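Local coordinates for protein predicted acyltransferase with acyl-CoA N-acyltransferase domain (Escherichia coli, PDB 4RS2) that binds coenzyme A and probably transfers acyl groups as a GNAT-family N-acyltransferase, and when overexpressed suppresses small-RNA-mediated silencing of multiple RNA targets, at residues H48-R51 and F55-L58; S155-H160 and V174-H179; V78-Q81 and Q86-G89; R20-I25 and I70-F75. All blocks are in the same frame, centred on the assembly; numbering follows the deposited sequence. Where two conformers were deposited one is given.

Contact 1: residues H48-R51 and F55-L58; sequences HDLR and FLTL
Leu56 folds back against Leu50 and Arg51, packing the connection to strand 58-63 onto the last turns of the helix before it. Its CB lies 4.1 Å from Arg51 CA, close to the helix backbone. CG stands roughly anti to the backbone N (chi1 -158°), and the two methyls then part between two partners. CD1 goes to Leu50, whose side chain crosses it at about a right angle, with 4.1 Å between the two CD1 atoms. CD2 runs beside Arg51, 3.9 Å from Arg51 CB and just as near its NE, so the aliphatic arm and the base of the guanidinium share one methyl. The guanidinium itself is drawn to Glu22 by a salt bridge. Phe55 N donates a 2.9 Å hydrogen bond to Leu50 O, joining residues five apart at the helix end. Phe55 CB rests 3.9 Å from Leu50 CD2, while its ring leads off to meet that of His177. The contact thus closes helix 42-53 and starts the chain toward strand 58-63, with Leu56 also touching Tyr72 and Ala74 of strand 69-80 and Arg51 reaching helix 27-37.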
loop_
_atom_site.group_PDB
_atom_site.type_symbol
_atom_site.label_atom_id
_atom_site.label_comp_id
_atom_site.label_asym_id
_atom_site.label_seq_id
_atom_site.Cartn_x
_atom_site.Cartn_y
_atom_site.Cartn_z
ATOM N N HIS A 48 -2.887 2.645 12.702
ATOM C CA HIS A 48 -2.629 2.550 14.132
ATOM C C HIS A 48 -2.909 1.133 14.641
ATOM O O HIS A 48 -2.093 0.520 15.334
ATOM C CB HIS A 48 -3.517 3.529 14.884
ATOM C CG HIS A 48 -3.402 3.396 16.366
ATOM N ND1 HIS A 48 -4.226 2.573 17.106
ATOM C CD2 HIS A 48 -2.517 3.927 17.239
ATOM C CE1 HIS A 48 -3.868 2.628 18.376
ATOM N NE2 HIS A 48 -2.828 3.431 18.481
ATOM N N ASP A 49 -4.074 0.592 14.288
ATOM C CA ASP A 49 -4.420 -0.747 14.762
ATOM C C ASP A 49 -3.529 -1.842 14.194
ATOM O O ASP A 49 -3.172 -2.759 14.917
ATOM C CB ASP A 49 -5.887 -1.046 14.491
ATOM C CG ASP A 49 -6.834 -0.180 15.305
ATOM O OD1 ASP A 49 -6.391 0.593 16.185
ATOM O OD2 ASP A 49 -8.046 -0.282 15.058
ATOM N N LEU A 50 -3.195 -1.791 12.907
ATOM C CA LEU A 50 -2.315 -2.802 12.333
ATOM C C LEU A 50 -0.966 -2.773 13.006
ATOM O O LEU A 50 -0.404 -3.817 13.322
ATOM C CB LEU A 50 -2.112 -2.548 10.828
ATOM C CG LEU A 50 -3.314 -2.770 9.912
ATOM C CD1 LEU A 50 -3.050 -2.249 8.518
ATOM C CD2 LEU A 50 -3.717 -4.231 9.869
ATOM N N ARG A 51 -0.433 -1.581 13.239
ATOM C CA ARG A 51 0.869 -1.496 13.845
ATOM C C ARG A 51 0.857 -2.009 15.275
ATOM O O ARG A 51 1.755 -2.758 15.693
ATOM C CB ARG A 51 1.372 -0.053 13.846
ATOM C CG ARG A 51 2.778 0.084 14.423
ATOM C CD ARG A 51 3.283 1.521 14.430
ATOM N NE ARG A 51 3.330 2.161 13.121
ATOM C CZ ARG A 51 2.509 3.136 12.733
ATOM N NH1 ARG A 51 1.563 3.575 13.564
ATOM N NH2 ARG A 51 2.647 3.670 11.518
ATOM N N PHE A 55 0.394 -6.470 12.560
ATOM C CA PHE A 55 -0.058 -6.854 11.226
ATOM C C PHE A 55 0.308 -5.827 10.140
ATOM O O PHE A 55 -0.277 -5.786 9.076
ATOM C CB PHE A 55 -1.543 -7.160 11.234
ATOM C CG PHE A 55 -1.866 -8.340 12.076
ATOM C CD1 PHE A 55 -1.590 -9.596 11.611
ATOM C CD2 PHE A 55 -2.334 -8.191 13.362
ATOM C CE1 PHE A 55 -1.860 -10.698 12.368
ATOM C CE2 PHE A 55 -2.588 -9.291 14.141
ATOM C CZ PHE A 55 -2.343 -10.545 13.641
ATOM N N LEU A 56 1.290 -4.990 10.428
ATOM C CA LEU A 56 1.819 -4.057 9.445
ATOM C C LEU A 56 3.110 -4.712 8.954
ATOM O O LEU A 56 4.124 -4.619 9.630
ATOM C CB LEU A 56 2.065 -2.681 10.088
ATOM C CG LEU A 56 2.126 -1.421 9.232
ATOM C CD1 LEU A 56 0.866 -1.216 8.416
ATOM C CD2 LEU A 56 2.352 -0.205 10.114
ATOM N N THR A 57 3.052 -5.392 7.807
ATOM C CA THR A 57 4.187 -6.127 7.247
ATOM C C THR A 57 5.341 -5.232 6.877
ATOM O O THR A 57 6.486 -5.564 7.062
ATOM C CB THR A 57 3.742 -6.855 5.965
ATOM O OG1 THR A 57 2.635 -7.721 6.255
ATOM C CG2 THR A 57 4.854 -7.645 5.350
ATOM N N LEU A 58 5.011 -4.098 6.273
ATOM C CA LEU A 58 6.024 -3.166 5.823
ATOM C C LEU A 58 5.338 -1.816 5.626
ATOM O O LEU A 58 4.211 -1.771 5.164
ATOM C CB LEU A 58 6.672 -3.631 4.508
ATOM C CG LEU A 58 7.719 -2.696 3.874
ATOM C CD1 LEU A 58 8.937 -2.596 4.773
ATOM C CD2 LEU A 58 8.108 -3.204 2.493
#

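Contact 2: residues S155-H160 and V174-H179; sequences SAFQVH and VEYHEH
Phe157 reaches across to Val174 and Tyr176, joining two strands in the C-terminal part of the GNAT fold that are not neighbours in its sheet. The backbones stay well apart, 10.0 Å from Phe157 CA to Val174 CA, and side chains alone span the distance. The tight part is the rim of the Phe157 ring. With CG anti to the backbone N (chi1 -170°), the ring extends toward the other strand and presents its outer carbons. CZ lies 3.9 Å from Val174 CB, and the neighbouring CE2 touches the CG2 methyl. On the other side of CZ, Phe157 CE1 is 3.6 Å from Tyr176 OH. The two aromatic side chains run past each other in opposite directions: Tyr176 OH lies near the plane of the Phe157 ring and Phe157 CE1 near that of the Tyr176 ring, the two planes being steeply inclined. Phe157 and Val174 are buried here, with Val125 and Leu127 packed on Phe157; Tyr176 is partly exposed. Past Tyr176 the chain makes no contact with 155-160. His177, and His179 in the 3-10 segment that follows it, turn instead to Phe55 and helix 42-53, His179 NE2 being bonded to Asp53, while Glu178 between them is exposed. His177 CE1 lies over the His179 ring, 3.3 Å above its plane and toward the rim. His179 N donates to His177 ND1 (3.0 Å), approaching from a point tilted 32° out of the imidazole plane.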
loop_
_atom_site.group_PDB
_atom_site.type_symbol
_atom_site.label_atom_id
_atom_site.label_comp_id
_atom_site.label_asym_id
_atom_site.label_seq_id
_atom_site.Cartn_x
_atom_site.Cartn_y
_atom_site.Cartn_z
ATOM N N SER A 155 -14.430 -4.243 -9.867
ATOM C CA SER A 155 -13.763 -3.323 -10.762
ATOM C C SER A 155 -12.554 -2.631 -10.144
ATOM O O SER A 155 -11.812 -1.991 -10.876
ATOM C CB SER A 155 -14.719 -2.239 -11.256
ATOM O OG SER A 155 -14.975 -1.301 -10.224
ATOM N N ALA A 156 -12.369 -2.759 -8.822
ATOM C CA ALA A 156 -11.322 -2.057 -8.077
ATOM C C ALA A 156 -10.294 -2.988 -7.434
ATOM O O ALA A 156 -9.209 -2.549 -7.066
ATOM C CB ALA A 156 -11.950 -1.179 -7.005
ATOM N N PHE A 157 -10.633 -4.268 -7.262
ATOM C CA PHE A 157 -9.687 -5.195 -6.628
ATOM C C PHE A 157 -8.655 -5.631 -7.636
ATOM O O PHE A 157 -9.001 -6.085 -8.738
ATOM C CB PHE A 157 -10.370 -6.391 -5.989
ATOM C CG PHE A 157 -9.468 -7.216 -5.129
ATOM C CD1 PHE A 157 -8.717 -6.627 -4.124
ATOM C CD2 PHE A 157 -9.384 -8.592 -5.272
ATOM C CE1 PHE A 157 -7.917 -7.365 -3.314
ATOM C CE2 PHE A 157 -8.563 -9.342 -4.431
ATOM C CZ PHE A 157 -7.826 -8.719 -3.458
ATOM N N GLN A 158 -7.386 -5.413 -7.291
ATOM C CA GLN A 158 -6.279 -5.624 -8.234
ATOM C C GLN A 158 -5.099 -6.367 -7.629
ATOM O O GLN A 158 -4.964 -6.485 -6.417
ATOM C CB GLN A 158 -5.802 -4.246 -8.739
ATOM C CG GLN A 158 -6.864 -3.499 -9.573
ATOM C CD GLN A 158 -6.605 -2.021 -9.706
ATOM O OE1 GLN A 158 -5.814 -1.581 -10.521
ATOM N NE2 GLN A 158 -7.296 -1.241 -8.887
ATOM N N VAL A 159 -4.243 -6.876 -8.512
ATOM C CA VAL A 159 -3.116 -7.683 -8.088
ATOM C C VAL A 159 -1.882 -7.386 -8.939
ATOM O O VAL A 159 -1.976 -7.063 -10.138
ATOM C CB VAL A 159 -3.471 -9.181 -8.173
ATOM C CG1 VAL A 159 -3.738 -9.596 -9.613
ATOM C CG2 VAL A 159 -2.398 -10.029 -7.518
ATOM N N HIS A 160 -0.729 -7.461 -8.284
ATOM C CA HIS A 160 0.574 -7.292 -8.920
ATOM C C HIS A 160 1.442 -8.464 -8.472
ATOM O O HIS A 160 1.790 -8.566 -7.316
ATOM C CB HIS A 160 1.235 -5.972 -8.495
ATOM C CG HIS A 160 2.377 -5.537 -9.373
ATOM N ND1 HIS A 160 3.447 -6.347 -9.689
ATOM C CD2 HIS A 160 2.617 -4.349 -9.990
ATOM C CE1 HIS A 160 4.278 -5.691 -10.493
ATOM N NE2 HIS A 160 3.809 -4.470 -10.667
ATOM N N VAL A 174 -9.308 -13.677 -1.264
ATOM C CA VAL A 174 -8.139 -13.099 -0.656
ATOM C C VAL A 174 -8.657 -12.369 0.572
ATOM O O VAL A 174 -9.439 -11.430 0.454
ATOM C CB VAL A 174 -7.440 -12.108 -1.607
ATOM C CG1 VAL A 174 -6.274 -11.445 -0.901
ATOM C CG2 VAL A 174 -7.048 -12.800 -2.914
ATOM N N GLU A 175 -8.215 -12.795 1.756
ATOM C CA GLU A 175 -8.666 -12.215 3.006
ATOM C C GLU A 175 -7.638 -11.295 3.644
ATOM O O GLU A 175 -6.481 -11.682 3.858
ATOM C CB GLU A 175 -9.017 -13.333 3.981
ATOM C CG GLU A 175 -10.391 -13.958 3.746
ATOM C CD GLU A 175 -11.474 -13.361 4.613
ATOM O OE1 GLU A 175 -11.713 -12.144 4.585
ATOM O OE2 GLU A 175 -12.097 -14.133 5.335
ATOM N N TYR A 176 -8.080 -10.073 3.943
ATOM C CA TYR A 176 -7.252 -9.095 4.649
ATOM C C TYR A 176 -7.473 -9.341 6.152
ATOM O O TYR A 176 -8.366 -10.079 6.574
ATOM C CB TYR A 176 -7.683 -7.669 4.340
ATOM C CG TYR A 176 -7.335 -7.083 2.989
ATOM C CD1 TYR A 176 -7.955 -7.526 1.832
ATOM C CD2 TYR A 176 -6.490 -5.995 2.885
ATOM C CE1 TYR A 176 -7.661 -6.953 0.590
ATOM C CE2 TYR A 176 -6.193 -5.415 1.665
ATOM C CZ TYR A 176 -6.784 -5.896 0.517
ATOM O OH TYR A 176 -6.560 -5.338 -0.704
ATOM N N HIS A 177 -6.640 -8.723 6.970
ATOM C CA HIS A 177 -6.816 -8.805 8.398
ATOM C C HIS A 177 -8.146 -8.143 8.778
ATOM O O HIS A 177 -8.638 -7.232 8.081
ATOM C CB HIS A 177 -5.693 -8.065 9.049
ATOM C CG HIS A 177 -5.673 -8.226 10.518
ATOM N ND1 HIS A 177 -6.275 -7.328 11.367
ATOM C CD2 HIS A 177 -5.181 -9.219 11.299
ATOM C CE1 HIS A 177 -6.112 -7.732 12.613
ATOM N NE2 HIS A 177 -5.460 -8.880 12.595
ATOM N N GLU A 178 -8.745 -8.584 9.865
ATOM C CA GLU A 178 -10.045 -8.040 10.262
ATOM C C GLU A 178 -10.048 -6.547 10.535
ATOM O O GLU A 178 -11.108 -5.937 10.504
ATOM C CB GLU A 178 -10.574 -8.809 11.455
ATOM C CG GLU A 178 -9.734 -8.670 12.695
ATOM C CD GLU A 178 -10.208 -9.568 13.796
ATOM O OE1 GLU A 178 -11.258 -9.254 14.381
ATOM O OE2 GLU A 178 -9.518 -10.568 14.071
ATOM N N HIS A 179 -8.887 -5.935 10.784
ATOM C CA HIS A 179 -8.841 -4.492 11.004
ATOM C C HIS A 179 -9.319 -3.723 9.787
ATOM O O HIS A 179 -9.688 -2.549 9.890
ATOM C CB HIS A 179 -7.436 -3.989 11.381
ATOM C CG HIS A 179 -7.017 -4.339 12.767
ATOM N ND1 HIS A 179 -7.912 -4.478 13.810
ATOM C CD2 HIS A 179 -5.788 -4.467 13.316
ATOM C CE1 HIS A 179 -7.250 -4.750 14.915
ATOM N NE2 HIS A 179 -5.963 -4.756 14.643
#

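Contact 3: residues V78-Q81 and Q86-G89; sequences VDVQ and QWVG
Val78 and Trp87 meet where the antiparallel strands 69-80 and 87-95 of the central GNAT sheet begin to splay; the axes of the short strands 78-80 and 87-89 approach to 5.9 Å, with 126° between their directions. Val78 N donates to Trp87 O over a long 3.2 Å; the bond is straight at the hydrogen, but it arrives well above the carbonyl plane and not on a lone pair. The return link is made by water 1, which bonds to Val78 O at 2.7 Å and accepts from Trp87 N at 2.9 Å, spanning the widening gap between the two chains. Val80 points toward the other strand, and its CG2, anti to the carbonyl carbon, sits over one face of the Trp87 indole in a CH-pi contact, 3.9 Å from the centroid of the six-membered ring and 22° off its normal. The methyl is displaced toward the rim, nearest CE3. The indole is buried against strand 123-127, through Ala123 and Val125, and against the loop residues Leu167 and Val170, the latter packing on Val80 as well. Val78 adds a fork of two methyls. Its CG2 lies between the backbone N and the carbonyl carbon and packs 3.6 Å from Trp87 CB. Its other branch goes past the tryptophan to the bare backbone of glycine, bringing Val78 CG1 to 3.5 Å from Gly89 N.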
loop_
_atom_site.group_PDB
_atom_site.type_symbol
_atom_site.label_atom_id
_atom_site.label_comp_id
_atom_site.label_asym_id
_atom_site.label_seq_id
_atom_site.Cartn_x
_atom_site.Cartn_y
_atom_site.Cartn_z
ATOM N N VAL A 78 -2.155 -10.934 3.660
ATOM C CA VAL A 78 -3.464 -11.420 3.182
ATOM C C VAL A 78 -3.305 -12.920 2.971
ATOM O O VAL A 78 -2.189 -13.379 2.705
ATOM C CB VAL A 78 -3.947 -10.738 1.882
ATOM C CG1 VAL A 78 -4.048 -9.237 2.097
ATOM C CG2 VAL A 78 -3.053 -11.059 0.686
ATOM N N ASP A 79 -4.381 -13.700 3.156
ATOM C CA ASP A 79 -4.317 -15.127 2.897
ATOM C C ASP A 79 -5.207 -15.413 1.720
ATOM O O ASP A 79 -6.114 -14.650 1.433
ATOM C CB ASP A 79 -4.785 -15.940 4.099
ATOM C CG ASP A 79 -3.906 -15.736 5.305
ATOM O OD1 ASP A 79 -2.656 -15.864 5.196
ATOM O OD2 ASP A 79 -4.478 -15.449 6.375
ATOM N N VAL A 80 -4.945 -16.512 1.023
ATOM C CA VAL A 80 -5.756 -16.853 -0.134
ATOM C C VAL A 80 -6.391 -18.180 0.096
ATOM O O VAL A 80 -5.707 -19.169 0.277
ATOM C CB VAL A 80 -4.939 -16.910 -1.419
ATOM C CG1 VAL A 80 -5.883 -17.115 -2.599
ATOM C CG2 VAL A 80 -4.130 -15.638 -1.578
ATOM N N GLN A 81 -7.713 -18.188 0.161
ATOM C CA GLN A 81 -8.461 -19.407 0.430
ATOM C C GLN A 81 -7.953 -19.955 1.778
ATOM O O GLN A 81 -7.811 -21.160 2.003
ATOM C CB GLN A 81 -8.342 -20.367 -0.775
ATOM C CG GLN A 81 -9.617 -21.149 -1.073
ATOM C CD GLN A 81 -9.878 -21.338 -2.571
ATOM O OE1 GLN A 81 -10.999 -21.139 -3.039
ATOM N NE2 GLN A 81 -8.850 -21.704 -3.325
ATOM N N GLN A 86 2.570 -15.943 1.218
ATOM C CA GLN A 86 3.493 -14.818 1.229
ATOM C C GLN A 86 2.985 -13.706 0.308
ATOM O O GLN A 86 3.726 -13.150 -0.475
ATOM C CB GLN A 86 4.912 -15.266 0.849
ATOM C CG GLN A 86 5.419 -16.405 1.723
ATOM C CD GLN A 86 5.574 -15.989 3.173
ATOM O OE1 GLN A 86 6.142 -14.936 3.467
ATOM N NE2 GLN A 86 5.091 -16.823 4.089
ATOM N N TRP A 87 1.693 -13.425 0.432
ATOM C CA TRP A 87 1.057 -12.309 -0.246
ATOM C C TRP A 87 0.738 -11.201 0.767
ATOM O O TRP A 87 0.527 -11.472 1.956
ATOM C CB TRP A 87 -0.258 -12.722 -0.911
ATOM C CG TRP A 87 -0.146 -13.548 -2.124
ATOM C CD1 TRP A 87 0.850 -14.429 -2.454
ATOM C CD2 TRP A 87 -1.140 -13.658 -3.151
ATOM N NE1 TRP A 87 0.553 -15.050 -3.644
ATOM C CE2 TRP A 87 -0.656 -14.591 -4.103
ATOM C CE3 TRP A 87 -2.351 -13.023 -3.387
ATOM C CZ2 TRP A 87 -1.363 -14.910 -5.263
ATOM C CZ3 TRP A 87 -3.060 -13.320 -4.569
ATOM C CH2 TRP A 87 -2.557 -14.266 -5.484
ATOM N N VAL A 88 0.668 -9.976 0.263
ATOM C CA VAL A 88 0.304 -8.815 1.091
ATOM C C VAL A 88 -0.688 -7.945 0.350
ATOM O O VAL A 88 -0.795 -8.030 -0.879
ATOM C CB VAL A 88 1.511 -7.956 1.475
ATOM C CG1 VAL A 88 2.443 -8.719 2.398
ATOM C CG2 VAL A 88 2.206 -7.446 0.215
ATOM N N GLY A 89 -1.438 -7.153 1.122
ATOM C CA GLY A 89 -2.353 -6.153 0.602
ATOM C C GLY A 89 -1.748 -4.759 0.842
ATOM O O GLY A 89 -1.253 -4.464 1.939
HETATM O O HOH W 1 0.039 -14.896 2.279
#

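Contact 4: residues R20-I25 and I70-F75; sequences RVEIPI and IGYVAF
The phenol ring of Tyr72 and the carboxylate of Glu22 meet with their planes 61° apart, linking the end of the N-terminal strand of the GNAT fold to the long strand 69-80. Over one face of the ring lies Ala74 N of its own strand, 4.3 Å above the plane and toward the rim. At the edge, in the ring plane, sits Glu22 OE1. Tyr72 OH donates to this oxygen in a short 2.6 Å hydrogen bond, meeting it nearly along the carboxylate C-O axis, and Glu22 OE1 also comes within 3.1 Å of Tyr72 CE1. The glutamate gets there with CG wedged between its backbone N and carbonyl carbon (chi1 81°) and an extended chain beyond. Its second oxygen, OE2, forms a salt bridge with Arg51, so each carboxylate oxygen has a partner, an arrangement that would probably favour the ionised form. Val61 packs on the buried tyrosine, and Leu56 touches it near the hydroxyl. Just before Glu22 the chain is braced by Arg20, which also pairs with Asp26; Arg20 NH1 donates to Val21 O at 3.0 Å.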
loop_
_atom_site.group_PDB
_atom_site.type_symbol
_atom_site.label_atom_id
_atom_site.label_comp_id
_atom_site.label_asym_id
_atom_site.label_seq_id
_atom_site.Cartn_x
_atom_site.Cartn_y
_atom_site.Cartn_z
ATOM N N ARG A 20 12.265 5.550 2.930
ATOM C CA ARG A 20 12.883 4.515 3.762
ATOM C C ARG A 20 11.788 3.818 4.531
ATOM O O ARG A 20 10.650 4.296 4.559
ATOM C CB ARG A 20 13.871 5.145 4.749
ATOM C CG ARG A 20 13.249 6.205 5.621
ATOM C CD ARG A 20 14.137 6.563 6.808
ATOM N NE ARG A 20 13.519 7.671 7.533
ATOM C CZ ARG A 20 12.510 7.552 8.391
ATOM N NH1 ARG A 20 11.963 6.360 8.661
ATOM N NH2 ARG A 20 12.014 8.642 8.945
ATOM N N VAL A 21 12.145 2.704 5.168
ATOM C CA VAL A 21 11.238 1.935 6.005
ATOM C C VAL A 21 10.899 2.798 7.196
ATOM O O VAL A 21 11.741 3.516 7.723
ATOM C CB VAL A 21 11.894 0.614 6.472
ATOM C CG1 VAL A 21 11.021 -0.129 7.495
ATOM C CG2 VAL A 21 12.159 -0.258 5.263
ATOM N N GLU A 22 9.647 2.764 7.607
ATOM C CA GLU A 22 9.219 3.547 8.726
ATOM C C GLU A 22 9.882 3.049 10.000
ATOM O O GLU A 22 10.294 1.895 10.073
ATOM C CB GLU A 22 7.702 3.464 8.874
ATOM C CG GLU A 22 7.168 2.254 9.568
ATOM C CD GLU A 22 5.670 2.391 9.849
ATOM O OE1 GLU A 22 4.900 2.308 8.910
ATOM O OE2 GLU A 22 5.262 2.589 11.011
ATOM N N ILE A 23 10.002 3.941 10.971
ATOM C CA ILE A 23 10.515 3.615 12.299
ATOM C C ILE A 23 9.526 4.196 13.323
ATOM O O ILE A 23 8.611 4.952 12.974
ATOM C CB ILE A 23 11.970 4.095 12.492
ATOM C CG1 ILE A 23 12.084 5.614 12.319
ATOM C CG2 ILE A 23 12.895 3.372 11.508
ATOM C CD1 ILE A 23 13.473 6.172 12.588
ATOM N N PRO A 24 9.687 3.842 14.601
ATOM C CA PRO A 24 8.684 4.281 15.601
ATOM C C PRO A 24 8.391 5.763 15.695
ATOM O O PRO A 24 7.219 6.152 15.873
ATOM C CB PRO A 24 9.293 3.798 16.909
ATOM C CG PRO A 24 9.989 2.548 16.497
ATOM C CD PRO A 24 10.619 2.862 15.174
ATOM N N ILE A 25 9.422 6.581 15.565
ATOM C CA ILE A 25 9.277 8.017 15.689
ATOM C C ILE A 25 8.410 8.594 14.572
ATOM O O ILE A 25 7.899 9.698 14.702
ATOM C CB ILE A 25 10.673 8.717 15.762
ATOM C CG1 ILE A 25 10.544 10.156 16.266
ATOM C CG2 ILE A 25 11.390 8.693 14.423
ATOM C CD1 ILE A 25 9.799 10.311 17.576
ATOM N N ILE A 70 5.908 13.075 4.500
ATOM C CA ILE A 70 5.145 13.690 3.428
ATOM C C ILE A 70 4.550 12.637 2.490
ATOM O O ILE A 70 3.828 12.955 1.542
ATOM C CB ILE A 70 6.052 14.636 2.586
ATOM C CG1 ILE A 70 7.216 13.878 1.878
ATOM C CG2 ILE A 70 6.678 15.701 3.474
ATOM C CD1 ILE A 70 7.969 14.630 0.793
ATOM N N GLY A 71 4.834 11.369 2.763
ATOM C CA GLY A 71 4.249 10.292 1.990
ATOM C C GLY A 71 4.322 8.984 2.722
ATOM O O GLY A 71 5.204 8.790 3.562
ATOM N N TYR A 72 3.437 8.067 2.372
ATOM C CA TYR A 72 3.379 6.812 3.061
ATOM C C TYR A 72 2.736 5.735 2.261
ATOM O O TYR A 72 1.763 6.000 1.528
ATOM C CB TYR A 72 2.574 6.974 4.347
ATOM C CG TYR A 72 2.581 5.750 5.273
ATOM C CD1 TYR A 72 3.722 5.318 5.891
ATOM C CD2 TYR A 72 1.420 5.068 5.545
ATOM C CE1 TYR A 72 3.711 4.226 6.744
ATOM C CE2 TYR A 72 1.403 4.006 6.426
ATOM C CZ TYR A 72 2.542 3.573 7.007
ATOM O OH TYR A 72 2.494 2.477 7.886
ATOM N N VAL A 73 3.251 4.518 2.408
ATOM C CA VAL A 73 2.570 3.323 1.867
ATOM C C VAL A 73 2.780 2.184 2.838
ATOM O O VAL A 73 3.841 2.098 3.479
ATOM C CB VAL A 73 3.007 2.919 0.450
ATOM C CG1 VAL A 73 4.486 2.504 0.423
ATOM C CG2 VAL A 73 2.074 1.826 -0.103
ATOM N N ALA A 74 1.728 1.377 3.032
ATOM C CA ALA A 74 1.794 0.252 3.940
ATOM C C ALA A 74 1.258 -1.029 3.297
ATOM O O ALA A 74 0.497 -1.034 2.315
ATOM C CB ALA A 74 1.020 0.537 5.215
ATOM N N PHE A 75 1.696 -2.130 3.890
ATOM C CA PHE A 75 1.367 -3.463 3.435
ATOM C C PHE A 75 1.043 -4.297 4.654
ATOM O O PHE A 75 1.685 -4.136 5.700
ATOM C CB PHE A 75 2.572 -4.082 2.715
ATOM C CG PHE A 75 3.026 -3.293 1.519
ATOM C CD1 PHE A 75 2.485 -3.523 0.260
ATOM C CD2 PHE A 75 4.009 -2.324 1.659
ATOM C CE1 PHE A 75 2.930 -2.817 -0.828
ATOM C CE2 PHE A 75 4.425 -1.593 0.549
ATOM C CZ PHE A 75 3.861 -1.835 -0.682
#

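How the contacts relate
Contacts 3 and 4 share strand 69-80; contact 2 reaches it through neighbouring strand 172-175, and contact 1 packs beside it. Contacts 1 and 4 join through Arg51 NH2 and Glu22 OE2, 2.9 Å apart, and probably through a backbone bond of 2.8 Å between Phe75 N and Leu58 O. At the far end of the strand, contact 3 adjoins contact 2, where Glu175 N lies 2.8 Å from Asp79 O, with centres about 8 Å apart. Contacts 1 and 2 touch where Phe55 CE2 comes 3.3 Å from His177 NE2. Contacts 2 and 4 lie on opposite sides of the chain's centre without touching. Bound coenzyme A is about 9 Å from the Tyr72 side chain and about 13 Å from that of Tyr176.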